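Rhamnosidase B (Bacillus sp., PDB 2OKX) hydrolyses terminal alpha-L-rhamnose residues from glycosides, probably with inversion of anomeric configuration, as a family 78 glycoside hydrolase. Local coordinates at residues Arg27-Ala32 with Arg87-Val92. Numbering follows the deposited sequence.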
loop_
_atom_site.group_PDB
_atom_site.type_symbol
_atom_site.label_atom_id
_atom_site.label_comp_id
_atom_site.label_asym_id
_atom_site.label_seq_id
_atom_site.Cartn_x
_atom_site.Cartn_y
_atom_site.Cartn_z
ATOM N N ARG A 27 0.165 -25.241 -18.072
ATOM C CA ARG A 27 0.525 -26.584 -17.634
ATOM C C ARG A 27 1.662 -27.132 -18.483
ATOM O O ARG A 27 1.657 -27.011 -19.709
ATOM C CB ARG A 27 -0.675 -27.533 -17.722
ATOM C CG ARG A 27 -1.713 -27.357 -16.616
ATOM C CD ARG A 27 -2.915 -28.258 -16.850
ATOM N NE ARG A 27 -2.538 -29.667 -16.919
ATOM C CZ ARG A 27 -2.342 -30.447 -15.861
ATOM N NH1 ARG A 27 -2.491 -29.962 -14.635
ATOM N NH2 ARG A 27 -1.985 -31.715 -16.030
ATOM N N GLY A 28 2.640 -27.728 -17.814
ATOM C CA GLY A 28 3.777 -28.305 -18.501
ATOM C C GLY A 28 4.193 -29.562 -17.767
ATOM O O GLY A 28 4.211 -29.588 -16.537
ATOM N N SER A 29 4.514 -30.612 -18.512
ATOM C CA SER A 29 4.927 -31.864 -17.901
ATOM C C SER A 29 6.271 -32.306 -18.440
ATOM O O SER A 29 6.718 -31.844 -19.490
ATOM C CB SER A 29 3.887 -32.955 -18.162
ATOM O OG SER A 29 2.648 -32.638 -17.552
ATOM N N PHE A 30 6.918 -33.202 -17.707
ATOM C CA PHE A 30 8.212 -33.730 -18.103
ATOM C C PHE A 30 8.520 -34.968 -17.274
ATOM O O PHE A 30 7.976 -35.150 -16.184
ATOM C CB PHE A 30 9.315 -32.689 -17.892
ATOM C CG PHE A 30 9.578 -32.364 -16.447
ATOM C CD1 PHE A 30 8.707 -31.550 -15.731
ATOM C CD2 PHE A 30 10.696 -32.881 -15.801
ATOM C CE1 PHE A 30 8.945 -31.254 -14.392
ATOM C CE2 PHE A 30 10.943 -32.592 -14.459
ATOM C CZ PHE A 30 10.065 -31.776 -13.755
ATOM N N ASP A 31 9.389 -35.818 -17.800
ATOM C CA ASP A 31 9.780 -37.029 -17.100
ATOM C C ASP A 31 11.064 -36.730 -16.339
ATOM O O ASP A 31 12.084 -36.391 -16.940
ATOM C CB ASP A 31 9.999 -38.163 -18.100
ATOM C CG ASP A 31 8.747 -38.485 -18.895
ATOM O OD1 ASP A 31 8.817 -39.340 -19.804
ATOM O OD2 ASP A 31 7.689 -37.887 -18.609
ATOM N N ALA A 32 11.006 -36.839 -15.017
ATOM C CA ALA A 32 12.169 -36.575 -14.181
ATOM C C ALA A 32 13.049 -37.816 -14.081
ATOM O O ALA A 32 12.551 -38.937 -13.969
ATOM C CB ALA A 32 11.728 -36.134 -12.794
ATOM N N ARG A 87 6.635 -39.107 -14.431
ATOM C CA ARG A 87 6.109 -37.880 -15.017
ATOM C C ARG A 87 5.753 -36.864 -13.938
ATOM O O ARG A 87 5.081 -37.190 -12.960
ATOM C CB ARG A 87 4.875 -38.193 -15.869
ATOM C CG ARG A 87 4.072 -36.972 -16.296
ATOM C CD ARG A 87 2.978 -37.364 -17.277
ATOM N NE ARG A 87 1.972 -36.319 -17.440
ATOM C CZ ARG A 87 1.090 -35.979 -16.505
ATOM N NH1 ARG A 87 0.210 -35.012 -16.738
ATOM N NH2 ARG A 87 1.082 -36.608 -15.336
ATOM N N ASN A 88 6.219 -35.636 -14.133
ATOM C CA ASN A 88 5.977 -34.537 -13.205
ATOM C C ASN A 88 5.190 -33.449 -13.921
ATOM O O ASN A 88 5.312 -33.286 -15.134
ATOM C CB ASN A 88 7.308 -33.968 -12.713
ATOM C CG ASN A 88 7.985 -34.864 -11.694
ATOM O OD1 ASN A 88 7.779 -34.716 -10.490
ATOM N ND2 ASN A 88 8.787 -35.806 -12.173
ATOM N N THR A 89 4.386 -32.706 -13.167
ATOM C CA THR A 89 3.581 -31.642 -13.749
ATOM C C THR A 89 3.811 -30.279 -13.103
ATOM O O THR A 89 3.786 -30.144 -11.878
ATOM C CB THR A 89 2.085 -31.969 -13.643
ATOM O OG1 THR A 89 1.821 -33.210 -14.310
ATOM C CG2 THR A 89 1.250 -30.862 -14.281
ATOM N N ILE A 90 4.040 -29.274 -13.943
ATOM C CA ILE A 90 4.236 -27.906 -13.483
ATOM C C ILE A 90 2.999 -27.138 -13.918
ATOM O O ILE A 90 2.618 -27.180 -15.091
ATOM C CB ILE A 90 5.469 -27.244 -14.130
ATOM C CG1 ILE A 90 6.721 -28.082 -13.865
ATOM C CG2 ILE A 90 5.646 -25.839 -13.575
ATOM C CD1 ILE A 90 7.052 -28.255 -12.391
ATOM N N ALA A 91 2.363 -26.454 -12.974
ATOM C CA ALA A 91 1.164 -25.679 -13.267
ATOM C C ALA A 91 1.349 -24.267 -12.742
ATOM O O ALA A 91 1.871 -24.065 -11.644
ATOM C CB ALA A 91 -0.048 -26.323 -12.619
ATOM N N VAL A 92 0.923 -23.285 -13.526
ATOM C CA VAL A 92 1.074 -21.900 -13.116
ATOM C C VAL A 92 -0.156 -21.066 -13.418
ATOM O O VAL A 92 -0.793 -21.228 -14.463
ATOM C CB VAL A 92 2.268 -21.226 -13.828
ATOM C CG1 VAL A 92 2.464 -19.815 -13.281
ATOM C CG2 VAL A 92 3.531 -22.060 -13.661
#
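Gly28 and Ile90, and two residues along Phe30 and Asn88, are the hydrogen-bonded pairs that join strands 27-31 and 87-92 in antiparallel register. Each pair exchanges two backbone bonds; the shortest, Ile90 N to Gly28 O at 2.6 Å, is almost straight (173° at the hydrogen). In between, CA-H groups of Arg27, Ser29, Thr89 and Arg87 lean on the same carbonyl oxygens.

On the face of Phe30, Asn88 and Ile90, where Gly28 adds no side chain, packing is largely apolar. With chi1 at 67° the CG of Phe30 stands between the backbone N and the carbonyl carbon, which tips the ring toward the partner strand. Its flat shape takes Asn88 CB over one face, 4.0 Å from the centroid, in a CH-pi contact, and Ile90 CG1 at its edge, 3.9 Å from CE1. Asn88 offers both a methylene for the ring and a polar end: OD1 accepts hydrogen bonds from Asn55 ND2 and Arg83 N, which satisfy this buried oxygen.

The face of Arg27, Ser29, Asp31, Arg87 and Thr89 is mainly polar. Thr89 splits its branches: OG1 shares a weak 3.4 Å hydrogen bond with Ser29 OG, and CG2 sits over one face of the Arg27 guanidinium, 3.8 Å from NH2. Arg87, its chain extended from CG to NE, slants across this face and brings NH1 to 4.0 Å from Arg27 NH2, near the plane of each group. These like charges have other partners: Arg27 pairs with Asp170 and bonds Trp163 O, and Arg87 bonds Pro166 O.

Within the antiparallel sheet of the N-terminal region, strand 130-133 flanks 22-31 and strand 49-54 flanks 87-96; Phe30 and Ile90 pack on Ile115 of strand 110-117, joining this sheet to a second one as in a beta sandwich.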